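Transcriptional regulator, GntR family (Thermotoga maritima, PDB 3SXM) probably acts as a DNA-binding transcription factor of the GntR family, seen here as its all-helical, metal-binding FCD domain crystallised without metal. Local coordinates at residues A[100-105]-A[123-128]; A[33-38]-A[59-64]. The protein carries 3 engineered substitutions. One frame throughout, in Å; residues are numbered along the deposited sequence. Where two conformers were deposited one is given.

How the interactions relate
Both contacts pair antiparallel helices of the one FCD domain, and their centres lie about 14 Å apart. They meet at the metal site, which is vacant in this model: H103 and H125 of interaction 1, with D59 and H63 of interaction 2, bind zinc in another structure of the protein. Without metal, H103 NE2 and H63 NE2 come within 2.8 Å, a probable hydrogen bond, and H125 CD2 packs 3.8 Å from H63 CE1. L62 joins the two, its CD2 lying 3.7 Å from H103 CD2 while its CD1 turns to segment 33-38. The bicarbonate sits at the outer end of interaction 2, on the start of helix 34-44.

Interaction 1 (A[100-105]-A[123-128]); sequences NREHKE and KEHLKN
The carboxylate of E102 spans two residues of the facing helix, giving one oxygen to H125 and the other to N128. H125 ND1 donates to E102 OE1 at 2.7 Å, and the bond is nearly straight (161°). The oxygen lies close to the imidazole plane and is met nearly along its own C-O axis, while carboxylate and ring stand almost perpendicular. One helical turn on, N128 ND2 donates to E102 OE2 at 3.0 Å; the oxygen lies near the amide plane, but the amide reaches it from above the carboxylate plane. The E102 chain runs extended beyond CG, a length that lets a glutamate cross between antiparallel helices whose axes approach to 10.3 Å. OE1 also has a salt bridge to R95, so this buried charge is met by a cation as well as by two N-H groups.

H125 places CG anti to its backbone N (chi1 165°), which carries the ring toward helix 96-111 with ND1 facing the glutamate. With ND1 donating, NE2 would be left as the nitrogen able to bind a metal. H103 NE2 lies over one face of the H125 ring, 3.4 Å from H125 NE2, and the two rings are inclined at 48°. The main polar partner of H103 NE2 is instead H63, probably through a hydrogen bond. An alanine in place of E102 would probably leave H125 ND1 and N128 ND2 without their acceptor, take a carboxylate from R95 and let the imidazole turn more easily.

A carboxylate orienting a metal-binding histidine from the second shell is a familiar feature of zinc sites; E102 is placed to do this for the FCD-domain site, empty here, where H103 and H125 bind zinc with D59 and H63 in another structure of the protein.

Interaction 2 (A[33-38]-A[59-64]); sequences SEELLE and DERLHK. With BCT (bicarbonate ion), chain C.
R61 reaches from helix 51-68 to two glutamates of helix 34-44, and its path explains most of the contact. Its CB points toward the other helix and lies 3.6 Å from E35 OE2. CG and CD continue past that same oxygen, and a bend at chi3 (69°) then swings the guanidinium side-on to the carboxylate. NE donates to E35 OE2 at 3.0 Å and NH2 to E35 OE1 at 2.9 Å. Both bonds are almost straight and lie close to the guanidinium plane, although the carboxylate is tilted 50° to it and receives both from above its own plane. NH2 also makes a weak bond, 3.1 Å long and strongly bent, to E38 OE1; NH1 turns back to D57 on its own helix.

E35 meets this edge because its chain bends at chi2 (80°), bringing the carboxylate across to R61. A water donates to both E35 OE2 and R61 O, tying the acid to the backbone as well. Deeper in, the contact is apolar: L36 CD1 touches L62 CD1 at 3.7 Å, branched side chains suited to the closest part of the helix pair.

At the start of helix 34-44, S33 OG caps L36 N with a weak bond. Amides at the start of a helix point outward and suit an anion; those of E34 and E35 donate to a bicarbonate, probably from the crystallisation liquor.

Three acids, E35, E38 and D57, thus share one arginine, whose rigid planar group can serve several directions at once; the arginine probably remains charged and offsets their mutual repulsion at this partly buried margin.

Interaction 1 (A[100-105]-A[123-128])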
ATOM      1  N   ASN A 100     -20.284   7.242  10.623  0.55 22.38           N
ATOM      2  CA  ASN A 100     -20.237   6.682  11.944  0.55 27.15           C
ATOM      3  C   ASN A 100     -20.879   5.295  11.952  0.55 20.72           C
ATOM      4  O   ASN A 100     -20.404   4.368  12.607  0.55 17.27           O
ATOM      5  CB  ASN A 100     -20.900   7.610  12.919  0.55 22.82           C
ATOM      6  CG  ASN A 100     -20.897   7.068  14.270  0.55 33.16           C
ATOM      7  OD1 ASN A 100     -19.853   7.000  14.907  0.55 42.85           O
ATOM      8  ND2 ASN A 100     -22.061   6.636  14.731  0.55 30.62           N
ATOM      9  N   ARG A 101     -21.964   5.147  11.214  0.55 20.97           N
ATOM     10  CA  ARG A 101     -22.632   3.871  11.116  0.55 23.24           C
ATOM     11  C   ARG A 101     -21.726   2.833  10.440  0.55 21.65           C
ATOM     12  O   ARG A 101     -21.642   1.692  10.882  0.55 22.55           O
ATOM     13  CB  ARG A 101     -23.925   4.043  10.353  0.55 27.12           C
ATOM     14  CG  ARG A 101     -24.879   2.929  10.526  0.55 38.59           C
ATOM     15  CD  ARG A 101     -26.031   3.132   9.584  0.55 40.51           C
ATOM     16  NE  ARG A 101     -27.059   4.018  10.106  0.55 27.32           N
ATOM     17  CZ  ARG A 101     -27.632   4.991   9.407  0.55 41.48           C
ATOM     18  NH1 ARG A 101     -27.252   5.212   8.156  0.55 49.57           N
ATOM     19  NH2 ARG A 101     -28.573   5.739   9.956  0.55 35.13           N
ATOM     20  N   GLU A 102     -21.059   3.229   9.364  1.00 21.23           N
ATOM     21  CA  GLU A 102     -20.126   2.332   8.657  1.00 17.98           C
ATOM     22  C   GLU A 102     -18.993   1.898   9.577  1.00 21.70           C
ATOM     23  O   GLU A 102     -18.603   0.731   9.576  1.00 19.29           O
ATOM     24  CB  GLU A 102     -19.592   2.991   7.386  1.00 16.22           C
ATOM     25  CG  GLU A 102     -20.665   3.150   6.286  1.00 19.99           C
ATOM     26  CD  GLU A 102     -20.239   4.096   5.139  1.00 18.92           C
ATOM     27  OE1 GLU A 102     -19.202   4.806   5.278  1.00 19.49           O
ATOM     28  OE2 GLU A 102     -21.019   4.093   4.148  1.00 22.86           O
ATOM     29  N   HIS A 103     -18.489   2.841  10.364  1.00 17.99           N
ATOM     30  CA  HIS A 103     -17.412   2.533  11.318  1.00 18.83           C
ATOM     31  C   HIS A 103     -17.874   1.599  12.404  1.00 17.07           C
ATOM     32  O   HIS A 103     -17.162   0.640  12.775  1.00 17.94           O
ATOM     33  CB  HIS A 103     -16.874   3.777  11.970  1.00 17.66           C
ATOM     34  CG  HIS A 103     -16.006   4.561  11.071  1.00 16.34           C
ATOM     35  ND1 HIS A 103     -15.827   5.922  11.197  1.00 19.07           N
ATOM     36  CD2 HIS A 103     -15.290   4.180   9.988  1.00 17.37           C
ATOM     37  CE1 HIS A 103     -15.020   6.338  10.235  1.00 19.55           C
ATOM     38  NE2 HIS A 103     -14.651   5.289   9.510  1.00 19.28           N
ATOM     39  N   LYS A 104     -19.049   1.853  12.946  1.00 18.37           N
ATOM     40  CA  LYS A 104     -19.575   0.954  13.948  1.00 19.80           C
ATOM     41  C   LYS A 104     -19.622  -0.474  13.441  1.00 20.03           C
ATOM     42  O   LYS A 104     -19.234  -1.411  14.172  1.00 21.17           O
ATOM     43  CB  LYS A 104     -20.992   1.401  14.362  1.00 22.73           C
ATOM     44  CG  LYS A 104     -21.592   0.534  15.451  1.00 24.30           C
ATOM     45  CD  LYS A 104     -23.022   0.889  15.835  1.00 23.72           C
ATOM     46  CE  LYS A 104     -23.573  -0.215  16.777  1.00 29.12           C
ATOM     47  NZ  LYS A 104     -24.975  -0.025  17.161  1.00 30.65           N
ATOM     48  N   GLU A 105     -20.140  -0.680  12.232  1.00 17.33           N
ATOM     49  CA  GLU A 105     -20.283  -1.988  11.650  1.00 16.78           C
ATOM     50  C   GLU A 105     -18.949  -2.608  11.257  1.00 16.42           C
ATOM     51  O   GLU A 105     -18.758  -3.825  11.468  1.00 18.38           O
ATOM     52  CB  GLU A 105     -21.304  -1.927  10.505  1.00 20.12           C
ATOM     53  CG  GLU A 105     -22.704  -1.651  11.099  1.00 20.59           C
ATOM     54  CD  GLU A 105     -23.796  -1.458  10.094  1.00 19.08           C
ATOM     55  OE1 GLU A 105     -23.541  -1.109   8.923  1.00 24.35           O
ATOM     56  OE2 GLU A 105     -24.950  -1.646  10.544  1.00 22.64           O
ATOM     57  N   LYS A 123     -13.314  -1.075   2.468  1.00 14.20           N
ATOM     58  CA  LYS A 123     -13.274  -0.685   1.048  1.00 17.14           C
ATOM     59  C   LYS A 123     -14.572   0.046   0.716  1.00 15.50           C
ATOM     60  O   LYS A 123     -14.535   1.080   0.075  1.00 17.75           O
ATOM     61  CB  LYS A 123     -13.112  -1.885   0.126  1.00 17.22           C
ATOM     62  CG  LYS A 123     -11.718  -2.502   0.181  1.00 18.05           C
ATOM     63  CD  LYS A 123     -11.670  -3.731  -0.717  1.00 19.88           C
ATOM     64  CE  LYS A 123     -10.301  -4.341  -0.693  1.00 24.49           C
ATOM     65  NZ  LYS A 123     -10.198  -5.652  -1.424  1.00 30.48           N
ATOM     66  N   GLU A 124     -15.695  -0.490   1.148  1.00 13.63           N
ATOM     67  CA  GLU A 124     -16.993   0.152   0.882  1.00 16.51           C
ATOM     68  C   GLU A 124     -17.038   1.539   1.477  1.00 16.65           C
ATOM     69  O   GLU A 124     -17.518   2.484   0.834  1.00 18.50           O
ATOM     70  CB  GLU A 124     -18.143  -0.694   1.457  1.00 20.76           C
ATOM     71  CG  GLU A 124     -18.336  -2.015   0.756  1.00 25.16           C
ATOM     72  CD  GLU A 124     -19.257  -2.960   1.558  1.00 32.33           C
ATOM     73  OE1 GLU A 124     -19.865  -2.491   2.568  1.00 30.91           O
ATOM     74  OE2 GLU A 124     -19.367  -4.157   1.159  1.00 30.55           O
ATOM     75  N   HIS A 125     -16.562   1.684   2.719  1.00 16.55           N
ATOM     76  CA  HIS A 125     -16.553   2.965   3.375  1.00 15.58           C
ATOM     77  C   HIS A 125     -15.762   3.987   2.573  1.00 17.65           C
ATOM     78  O   HIS A 125     -16.216   5.123   2.321  1.00 17.42           O
ATOM     79  CB  HIS A 125     -15.969   2.829   4.782  1.00 15.96           C
ATOM     80  CG  HIS A 125     -15.583   4.122   5.400  1.00 15.80           C
ATOM     81  ND1 HIS A 125     -16.529   5.024   5.854  1.00 18.34           N
ATOM     82  CD2 HIS A 125     -14.383   4.721   5.558  1.00 18.26           C
ATOM     83  CE1 HIS A 125     -15.918   6.097   6.307  1.00 19.56           C
ATOM     84  NE2 HIS A 125     -14.619   5.949   6.132  1.00 21.63           N
ATOM     85  N   LEU A 126     -14.557   3.613   2.161  1.00 16.23           N
ATOM     86  CA  LEU A 126     -13.707   4.557   1.481  1.00 13.76           C
ATOM     87  C   LEU A 126     -14.246   4.876   0.096  1.00 16.31           C
ATOM     88  O   LEU A 126     -14.192   6.056  -0.304  1.00 16.58           O
ATOM     89  CB  LEU A 126     -12.259   3.981   1.442  1.00 16.75           C
ATOM     90  CG  LEU A 126     -11.558   3.921   2.815  1.00 16.11           C
ATOM     91  CD1 LEU A 126     -10.251   3.146   2.726  1.00 16.01           C
ATOM     92  CD2 LEU A 126     -11.298   5.345   3.384  1.00 17.65           C
ATOM     93  N   LYS A 127     -14.780   3.899  -0.626  1.00 14.95           N
ATOM     94  CA  LYS A 127     -15.364   4.147  -1.945  1.00 14.45           C
ATOM     95  C   LYS A 127     -16.628   4.992  -1.823  1.00 21.12           C
ATOM     96  O   LYS A 127     -16.907   5.804  -2.696  1.00 18.65           O
ATOM     97  CB  LYS A 127     -15.597   2.890  -2.752  1.00 16.31           C
ATOM     98  CG  LYS A 127     -14.281   2.176  -3.018  1.00 21.39           C
ATOM     99  CD  LYS A 127     -14.208   1.455  -4.321  1.00 49.49           C
ATOM    100  CE  LYS A 127     -12.964   0.582  -4.364  1.00 37.13           C
ATOM    101  NZ  LYS A 127     -12.558   0.089  -5.720  1.00 66.63           N
ATOM    102  N   ASN A 128     -17.363   4.807  -0.736  1.00 15.74           N
ATOM    103  CA  ASN A 128     -18.611   5.575  -0.518  1.00 15.65           C
ATOM    104  C   ASN A 128     -18.276   7.010  -0.211  1.00 17.79           C
ATOM    105  O   ASN A 128     -18.931   7.920  -0.773  1.00 20.76           O
ATOM    106  CB  ASN A 128     -19.414   4.983   0.655  1.00 21.19           C
ATOM    107  CG  ASN A 128     -20.176   3.700   0.294  1.00 26.90           C
ATOM    108  OD1 ASN A 128     -20.310   3.327  -0.865  1.00 26.64           O
ATOM    109  ND2 ASN A 128     -20.717   3.049   1.312  1.00 26.64           N
TER

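Interaction 2 (A[33-38]-A[59-64])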
ATOM      1  N   SER A  33      -6.899  -5.207  20.129  1.00 19.59           N
ATOM      2  CA  SER A  33      -6.401  -3.978  20.712  1.00 18.91           C
ATOM      3  C   SER A  33      -7.444  -3.303  21.620  1.00 21.20           C
ATOM      4  O   SER A  33      -8.657  -3.339  21.341  1.00 22.16           O
ATOM      5  CB  SER A  33      -5.947  -3.006  19.660  1.00 24.56           C
ATOM      6  OG  SER A  33      -7.020  -2.575  18.918  1.00 22.41           O
ATOM      7  N   GLU A  34      -6.964  -2.740  22.716  1.00 17.31           N
ATOM      8  CA  GLU A  34      -7.837  -2.001  23.637  1.00 17.80           C
ATOM      9  C   GLU A  34      -8.322  -0.757  22.934  1.00 19.37           C
ATOM     10  O   GLU A  34      -9.505  -0.356  23.148  1.00 21.87           O
ATOM     11  CB  GLU A  34      -7.077  -1.660  24.902  1.00 21.57           C
ATOM     12  CG  GLU A  34      -6.686  -2.904  25.690  1.00 26.86           C
ATOM     13  CD  GLU A  34      -5.910  -2.598  26.966  1.00 25.09           C
ATOM     14  OE1 GLU A  34      -5.539  -1.426  27.193  1.00 37.68           O
ATOM     15  OE2 GLU A  34      -5.700  -3.546  27.753  1.00 31.34           O
ATOM     16  N   GLU A  35      -7.493  -0.168  22.072  1.00 18.68           N
ATOM     17  CA  GLU A  35      -7.872   1.075  21.400  1.00 22.45           C
ATOM     18  C   GLU A  35      -9.118   0.846  20.564  1.00 20.79           C
ATOM     19  O   GLU A  35     -10.011   1.691  20.552  1.00 20.45           O
ATOM     20  CB  GLU A  35      -6.721   1.586  20.512  1.00 21.42           C
ATOM     21  CG  GLU A  35      -7.051   2.701  19.471  1.00 26.06           C
ATOM     22  CD  GLU A  35      -7.103   4.073  20.092  1.00 41.35           C
ATOM     23  OE1 GLU A  35      -7.204   4.107  21.326  1.00 35.39           O
ATOM     24  OE2 GLU A  35      -7.046   5.109  19.372  1.00 27.38           O
ATOM     25  N   LEU A  36      -9.220  -0.286  19.900  1.00 16.80           N
ATOM     26  CA  LEU A  36     -10.363  -0.557  19.038  1.00 16.68           C
ATOM     27  C   LEU A  36     -11.637  -0.520  19.857  1.00 21.01           C
ATOM     28  O   LEU A  36     -12.650   0.041  19.434  1.00 18.85           O
ATOM     29  CB  LEU A  36     -10.221  -1.919  18.379  1.00 17.24           C
ATOM     30  CG  LEU A  36     -11.294  -2.303  17.374  1.00 18.57           C
ATOM     31  CD1 LEU A  36     -11.270  -1.393  16.185  1.00 20.66           C
ATOM     32  CD2 LEU A  36     -11.271  -3.793  16.952  1.00 22.81           C
ATOM     33  N   LEU A  37     -11.608  -1.125  21.026  1.00 17.78           N
ATOM     34  CA  LEU A  37     -12.766  -1.119  21.896  1.00 18.77           C
ATOM     35  C   LEU A  37     -13.097   0.246  22.499  1.00 21.12           C
ATOM     36  O   LEU A  37     -14.280   0.585  22.678  1.00 21.62           O
ATOM     37  CB  LEU A  37     -12.554  -2.145  23.000  1.00 21.74           C
ATOM     38  CG  LEU A  37     -12.392  -3.587  22.546  1.00 28.86           C
ATOM     39  CD1 LEU A  37     -12.227  -4.462  23.764  1.00 26.82           C
ATOM     40  CD2 LEU A  37     -13.632  -4.049  21.771  1.00 39.30           C
ATOM     41  N   GLU A  38     -12.087   1.035  22.824  1.00 19.56           N
ATOM     42  CA  GLU A  38     -12.324   2.394  23.301  1.00 23.28           C
ATOM     43  C   GLU A  38     -13.024   3.221  22.194  1.00 21.07           C
ATOM     44  O   GLU A  38     -13.925   4.019  22.485  1.00 23.31           O
ATOM     45  CB  GLU A  38     -11.021   3.098  23.628  1.00 26.89           C
ATOM     46  CG  GLU A  38     -10.347   2.636  24.874  1.00 33.98           C
ATOM     47  CD  GLU A  38      -9.104   3.447  25.180  1.00 44.78           C
ATOM     48  OE1 GLU A  38      -9.020   4.616  24.726  1.00 47.73           O
ATOM     49  OE2 GLU A  38      -8.223   2.913  25.885  1.00 65.90           O
ATOM     50  N   ASP A  59     -12.931   8.805  13.872  1.00 18.04           N
ATOM     51  CA  ASP A  59     -12.545   8.462  12.509  1.00 15.09           C
ATOM     52  C   ASP A  59     -11.017   8.454  12.427  1.00 18.21           C
ATOM     53  O   ASP A  59     -10.432   7.467  11.977  1.00 17.48           O
ATOM     54  CB  ASP A  59     -13.128   9.505  11.553  1.00 16.81           C
ATOM     55  CG  ASP A  59     -12.562   9.354  10.157  1.00 25.38           C
ATOM     56  OD1 ASP A  59     -12.869   8.355   9.520  1.00 23.69           O
ATOM     57  OD2 ASP A  59     -11.742  10.185   9.719  1.00 30.54           O
ATOM     58  N   GLU A  60     -10.367   9.512  12.890  1.00 19.02           N
ATOM     59  CA  GLU A  60      -8.898   9.606  12.776  1.00 14.70           C
ATOM     60  C   GLU A  60      -8.275   8.479  13.579  1.00 17.83           C
ATOM     61  O   GLU A  60      -7.383   7.755  13.095  1.00 15.92           O
ATOM     62  CB  GLU A  60      -8.399  10.953  13.242  1.00 16.38           C
ATOM     63  CG  GLU A  60      -6.900  11.031  13.351  1.00 18.39           C
ATOM     64  CD  GLU A  60      -6.352  12.388  13.695  1.00 27.61           C
ATOM     65  OE1 GLU A  60      -7.133  13.340  13.894  1.00 28.95           O
ATOM     66  OE2 GLU A  60      -5.115  12.517  13.751  1.00 24.78           O
ATOM     67  N   ARG A  61      -8.775   8.249  14.784  1.00 17.16           N
ATOM     68  CA  ARG A  61      -8.217   7.183  15.615  1.00 20.34           C
ATOM     69  C   ARG A  61      -8.367   5.822  14.989  1.00 17.98           C
ATOM     70  O   ARG A  61      -7.431   5.007  15.052  1.00 16.41           O
ATOM     71  CB  ARG A  61      -8.842   7.172  17.030  1.00 20.87           C
ATOM     72  CG  ARG A  61      -8.419   8.270  17.875  1.00 21.38           C
ATOM     73  CD  ARG A  61      -9.283   8.343  19.179  1.00 23.91           C
ATOM     74  NE  ARG A  61      -9.013   7.214  20.062  1.00 28.59           N
ATOM     75  CZ  ARG A  61      -9.701   6.988  21.174  1.00 37.48           C
ATOM     76  NH1 ARG A  61     -10.744   7.748  21.478  1.00 34.08           N
ATOM     77  NH2 ARG A  61      -9.378   5.975  21.951  1.00 30.98           N
ATOM     78  N   LEU A  62      -9.509   5.528  14.388  1.00 17.29           N
ATOM     79  CA  LEU A  62      -9.764   4.177  13.880  1.00 15.07           C
ATOM     80  C   LEU A  62      -8.821   3.902  12.717  1.00 17.75           C
ATOM     81  O   LEU A  62      -8.206   2.838  12.669  1.00 14.15           O
ATOM     82  CB  LEU A  62     -11.237   4.050  13.452  1.00 14.37           C
ATOM     83  CG  LEU A  62     -11.609   2.672  12.928  1.00 15.50           C
ATOM     84  CD1 LEU A  62     -11.382   1.577  13.952  1.00 14.85           C
ATOM     85  CD2 LEU A  62     -13.019   2.667  12.462  1.00 19.61           C
ATOM     86  N   HIS A  63      -8.751   4.823  11.766  1.00 14.33           N
ATOM     87  CA  HIS A  63      -7.956   4.576  10.555  1.00 11.29           C
ATOM     88  C   HIS A  63      -6.471   4.597  10.885  1.00 14.44           C
ATOM     89  O   HIS A  63      -5.721   3.741  10.351  1.00 12.88           O
ATOM     90  CB  HIS A  63      -8.351   5.535   9.449  1.00 12.70           C
ATOM     91  CG  HIS A  63      -9.748   5.304   8.979  1.00 14.71           C
ATOM     92  ND1 HIS A  63     -10.086   4.409   7.983  1.00 15.01           N
ATOM     93  CD2 HIS A  63     -10.925   5.811   9.438  1.00 16.70           C
ATOM     94  CE1 HIS A  63     -11.400   4.370   7.850  1.00 15.57           C
ATOM     95  NE2 HIS A  63     -11.914   5.224   8.720  1.00 14.20           N
ATOM     96  N   LYS A  64      -6.022   5.469  11.765  1.00 15.83           N
ATOM     97  CA  LYS A  64      -4.615   5.433  12.238  1.00 12.03           C
ATOM     98  C   LYS A  64      -4.317   4.158  13.005  1.00 15.64           C
ATOM     99  O   LYS A  64      -3.157   3.717  12.933  1.00 14.68           O
ATOM    100  CB  LYS A  64      -4.254   6.660  13.056  1.00 16.57           C
ATOM    101  CG  LYS A  64      -4.088   7.856  12.166  1.00 18.46           C
ATOM    102  CD  LYS A  64      -3.654   9.072  12.917  1.00 23.47           C
ATOM    103  CE  LYS A  64      -3.120  10.147  11.959  1.00 24.49           C
ATOM    104  NZ  LYS A  64      -2.790  11.372  12.736  1.00 25.94           N
TER
HETATM  105  C   BCT C   1      -3.583  -1.586  22.444  1.00 18.34           C
HETATM  106  O1  BCT C   1      -4.026  -2.684  22.940  1.00 25.14           O
HETATM  107  O2  BCT C   1      -2.506  -1.745  21.602  1.00 44.46           O
HETATM  108  O3  BCT C   1      -4.459  -0.619  21.960  1.00 26.44           O
HETATM  109  O   HOH W   1      -5.462   5.363  17.023  0.85 20.57           O